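Local coordinates for protein (TC3 transposase) (Caenorhabditis elegans, PDB 1TC3) that binds specifically to the terminal inverted repeats of the Tc3 transposon, the piece here being the specific DNA-binding domain of the transposase that excises and inserts the element, at residues C[22-27]-C[33-38]. Residues are numbered along the deposited sequence; the frame is centred on the assembly and turned at random.
Sequences VSLHEM and RSRHCI. With nucleotides of chain A; nucleotides of chain B.
Arg-35 lays its guanidinium flat on the imidazole of His-25, with the two planes only 7° apart and their centres separated by 4.4 Å. The aliphatic part of the arginine shares in the stack, since CD of Arg-35 sits over the same ring in a CH-pi contact, 3.5 Å from the ring centroid. A bend at chi3 (-55°) turns the guanidinium out of line with the extended CB-CG-CD part of the chain, and NE of Arg-35 comes within 3.6 Å of His-25 CE1. Stacked in this way, the two side chains read neighbouring guanines of one strand. NE2 of His-25 donates to N7 of DG7 of chain A (2.9 Å), while NH1 of Arg-35 donates to N7 of DG8 of chain A (2.8 Å) and NH2 makes a weak bond to O6 of that base. An alanine in place of His-25 would probably leave N7 of DG7 of chain A without its donor and the arginine guanidinium without the flat surface that limits its swing. Nearer the root of the arginine, CG of Leu-24 lies 4.3 Å from CG of Arg-35, and CD2 of Leu-24 borders a phosphate oxygen of DG8 of chain A. Ile-38 points toward helix 24-31, where its CG2 meets SD of Met-27 at 4.0 Å and its CD1 lies against the Met-27 backbone; Leu-14 and Met-17 of helix 8-19 join this apolar side. Both helices start from serine N-caps: Ser-23 OG accepts from Glu-26 N, and Ser-34 OG accepts from Cys-37 N while donating to a phosphate oxygen of DG10 of chain B. Helices 24-31 and 35-43 thus form a helix-turn-helix, with the recognition helix 35-43 presenting Arg-35 and His-36 to guanine bases in the major groove.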
loop_
_atom_site.group_PDB
_atom_site.type_symbol
_atom_site.label_atom_id
_atom_site.label_comp_id
_atom_site.label_asym_id
_atom_site.label_seq_id
_atom_site.Cartn_x
_atom_site.Cartn_y
_atom_site.Cartn_z
ATOM N N VAL C 22 6.061 5.182 8.558
ATOM C CA VAL C 22 6.872 5.569 7.415
ATOM C C VAL C 22 6.063 6.478 6.570
ATOM O O VAL C 22 4.845 6.425 6.582
ATOM C CB VAL C 22 7.238 4.364 6.594
ATOM C CG1 VAL C 22 7.778 4.816 5.223
ATOM C CG2 VAL C 22 8.233 3.505 7.340
ATOM N N SER C 23 6.736 7.314 5.836
ATOM C CA SER C 23 6.062 8.253 4.996
ATOM C C SER C 23 5.629 7.586 3.731
ATOM O O SER C 23 6.289 6.654 3.270
ATOM C CB SER C 23 6.954 9.421 4.640
ATOM O OG SER C 23 7.791 9.043 3.573
ATOM N N LEU C 24 4.534 8.136 3.202
ATOM C CA LEU C 24 3.976 7.674 1.971
ATOM C C LEU C 24 5.075 7.523 0.954
ATOM O O LEU C 24 5.294 6.467 0.328
ATOM C CB LEU C 24 2.964 8.660 1.394
ATOM C CG LEU C 24 1.678 8.000 0.917
ATOM C CD1 LEU C 24 1.083 7.325 2.131
ATOM C CD2 LEU C 24 0.673 9.038 0.420
ATOM N N HIS C 25 5.781 8.615 0.800
ATOM C CA HIS C 25 6.813 8.635 -0.188
ATOM C C HIS C 25 7.865 7.582 0.049
ATOM O O HIS C 25 8.366 6.994 -0.875
ATOM C CB HIS C 25 7.464 10.021 -0.225
ATOM C CG HIS C 25 6.850 11.040 -1.097
ATOM N ND1 HIS C 25 7.310 11.260 -2.406
ATOM C CD2 HIS C 25 5.867 11.925 -0.833
ATOM C CE1 HIS C 25 6.605 12.277 -2.927
ATOM N NE2 HIS C 25 5.731 12.704 -1.990
ATOM N N GLU C 26 8.265 7.362 1.278
ATOM C CA GLU C 26 9.305 6.379 1.461
ATOM C C GLU C 26 8.779 4.985 1.147
ATOM O O GLU C 26 9.425 4.115 0.535
ATOM C CB GLU C 26 9.959 6.467 2.839
ATOM C CG GLU C 26 11.237 5.605 2.938
ATOM C CD GLU C 26 11.937 5.795 4.256
ATOM O OE1 GLU C 26 11.135 6.206 5.207
ATOM O OE2 GLU C 26 13.134 5.599 4.418
ATOM N N MET C 27 7.537 4.792 1.548
ATOM C CA MET C 27 6.823 3.555 1.323
ATOM C C MET C 27 6.863 3.224 -0.170
ATOM O O MET C 27 7.239 2.149 -0.604
ATOM C CB MET C 27 5.383 3.808 1.797
ATOM C CG MET C 27 5.146 3.277 3.190
ATOM S SD MET C 27 3.451 3.525 3.766
ATOM C CE MET C 27 3.672 2.683 5.359
ATOM N N ARG C 33 5.889 1.016 -5.502
ATOM C CA ARG C 33 4.499 1.174 -5.836
ATOM C C ARG C 33 4.110 2.637 -5.737
ATOM O O ARG C 33 4.645 3.372 -4.939
ATOM C CB ARG C 33 3.631 0.385 -4.873
ATOM C CG ARG C 33 3.579 -1.100 -5.184
ATOM C CD ARG C 33 3.299 -1.428 -6.640
ATOM N NE ARG C 33 3.112 -2.863 -6.807
ATOM C CZ ARG C 33 2.115 -3.446 -7.465
ATOM N NH1 ARG C 33 1.158 -2.754 -8.078
ATOM N NH2 ARG C 33 2.067 -4.777 -7.512
ATOM N N SER C 34 3.162 3.054 -6.546
ATOM C CA SER C 34 2.660 4.407 -6.553
ATOM C C SER C 34 2.084 4.762 -5.181
ATOM O O SER C 34 1.636 3.908 -4.408
ATOM C CB SER C 34 1.557 4.507 -7.608
ATOM O OG SER C 34 0.349 3.935 -7.120
ATOM N N ARG C 35 2.106 6.058 -4.890
ATOM C CA ARG C 35 1.623 6.580 -3.637
ATOM C C ARG C 35 0.138 6.356 -3.583
ATOM O O ARG C 35 -0.412 6.019 -2.528
ATOM C CB ARG C 35 1.989 8.068 -3.527
ATOM C CG ARG C 35 3.390 8.370 -2.968
ATOM C CD ARG C 35 3.711 9.850 -2.785
ATOM N NE ARG C 35 3.529 10.646 -3.997
ATOM C CZ ARG C 35 2.707 11.677 -4.053
ATOM N NH1 ARG C 35 2.016 12.063 -2.968
ATOM N NH2 ARG C 35 2.583 12.345 -5.204
ATOM N N HIS C 36 -0.442 6.529 -4.783
ATOM C CA HIS C 36 -1.850 6.372 -5.039
ATOM C C HIS C 36 -2.355 5.049 -4.510
ATOM O O HIS C 36 -3.266 5.001 -3.689
ATOM C CB HIS C 36 -2.194 6.517 -6.534
ATOM C CG HIS C 36 -3.660 6.723 -6.795
ATOM N ND1 HIS C 36 -4.139 6.908 -8.080
ATOM C CD2 HIS C 36 -4.715 6.763 -5.931
ATOM C CE1 HIS C 36 -5.458 7.100 -7.954
ATOM N NE2 HIS C 36 -5.835 7.026 -6.681
ATOM N N CYS C 37 -1.803 3.937 -4.959
ATOM C CA CYS C 37 -2.378 2.746 -4.401
ATOM C C CYS C 37 -2.168 2.707 -2.922
ATOM O O CYS C 37 -3.104 2.550 -2.121
ATOM C CB CYS C 37 -1.980 1.430 -5.065
ATOM S SG CYS C 37 -0.251 1.471 -5.468
ATOM N N ILE C 38 -0.911 2.880 -2.564
ATOM C CA ILE C 38 -0.559 2.866 -1.161
ATOM C C ILE C 38 -1.532 3.661 -0.309
ATOM O O ILE C 38 -2.041 3.192 0.712
ATOM C CB ILE C 38 0.847 3.362 -0.988
ATOM C CG1 ILE C 38 1.755 2.608 -1.937
ATOM C CG2 ILE C 38 1.282 3.088 0.424
ATOM C CD1 ILE C 38 3.195 2.712 -1.508
ATOM P P DG A 7 4.391 11.968 2.948
ATOM O OP1 DG A 7 3.641 11.277 4.020
ATOM O OP2 DG A 7 5.026 11.352 1.773
ATOM O "O5'" DG A 7 3.336 12.977 2.371
ATOM C "C5'" DG A 7 2.537 13.525 3.370
ATOM C "C4'" DG A 7 1.891 14.776 2.842
ATOM O "O4'" DG A 7 2.856 15.640 2.196
ATOM C "C3'" DG A 7 0.999 14.499 1.676
ATOM O "O3'" DG A 7 -0.160 13.870 2.142
ATOM C "C2'" DG A 7 0.731 15.926 1.190
ATOM C "C1'" DG A 7 2.165 16.407 1.214
ATOM N N9 DG A 7 2.746 16.037 -0.030
ATOM C C8 DG A 7 3.618 15.014 -0.240
ATOM N N7 DG A 7 3.953 14.907 -1.499
ATOM C C5 DG A 7 3.216 15.902 -2.147
ATOM C C6 DG A 7 3.122 16.243 -3.516
ATOM O O6 DG A 7 3.704 15.764 -4.504
ATOM N N1 DG A 7 2.276 17.294 -3.712
ATOM C C2 DG A 7 1.560 17.933 -2.749
ATOM N N2 DG A 7 0.795 18.942 -3.189
ATOM N N3 DG A 7 1.609 17.622 -1.463
ATOM C C4 DG A 7 2.426 16.570 -1.253
ATOM P P DG B 10 1.231 0.833 -9.594
ATOM O OP1 DG B 10 2.478 0.148 -10.005
ATOM O OP2 DG B 10 1.119 1.451 -8.262
ATOM O "O5'" DG B 10 0.799 1.836 -10.778
ATOM C "C5'" DG B 10 1.265 1.691 -12.089
ATOM C "C4'" DG B 10 1.178 3.006 -12.864
ATOM O "O4'" DG B 10 -0.065 3.682 -12.592
ATOM C "C3'" DG B 10 2.268 4.026 -12.526
ATOM O "O3'" DG B 10 3.145 4.196 -13.619
ATOM C "C2'" DG B 10 1.536 5.332 -12.166
ATOM C "C1'" DG B 10 0.122 5.095 -12.671
ATOM N N9 DG B 10 -0.955 5.646 -11.858
ATOM C C8 DG B 10 -1.314 5.336 -10.565
ATOM N N7 DG B 10 -2.447 5.873 -10.181
ATOM C C5 DG B 10 -2.921 6.456 -11.348
ATOM C C6 DG B 10 -4.089 7.173 -11.529
ATOM O O6 DG B 10 -4.956 7.373 -10.686
ATOM N N1 DG B 10 -4.219 7.630 -12.833
ATOM C C2 DG B 10 -3.284 7.427 -13.824
ATOM N N2 DG B 10 -3.598 7.965 -15.001
ATOM N N3 DG B 10 -2.156 6.735 -13.670
ATOM C C4 DG B 10 -2.035 6.306 -12.396
ATOM P P DG A 8 -1.054 12.944 1.200
ATOM O OP1 DG A 8 -1.871 12.122 2.102
ATOM O OP2 DG A 8 -0.212 12.333 0.142
ATOM O "O5'" DG A 8 -2.024 14.018 0.596
ATOM C "C5'" DG A 8 -2.166 14.222 -0.726
ATOM C "C4'" DG A 8 -2.877 15.545 -0.894
ATOM O "O4'" DG A 8 -1.951 16.537 -1.298
ATOM C "C3'" DG A 8 -3.960 15.564 -1.953
ATOM O "O3'" DG A 8 -5.093 16.008 -1.342
ATOM C "C2'" DG A 8 -3.485 16.494 -3.063
ATOM C "C1'" DG A 8 -2.024 16.621 -2.702
ATOM N N9 DG A 8 -1.098 15.657 -3.293
ATOM C C8 DG A 8 -0.194 14.703 -2.896
ATOM N N7 DG A 8 0.517 14.198 -3.870
ATOM C C5 DG A 8 0.138 14.926 -4.983
ATOM C C6 DG A 8 0.606 14.876 -6.317
ATOM O O6 DG A 8 1.433 14.108 -6.815
ATOM N N1 DG A 8 0.008 15.827 -7.107
ATOM C C2 DG A 8 -0.952 16.660 -6.669
ATOM N N2 DG A 8 -1.451 17.434 -7.602
ATOM N N3 DG A 8 -1.438 16.710 -5.437
ATOM C C4 DG A 8 -0.822 15.853 -4.638
#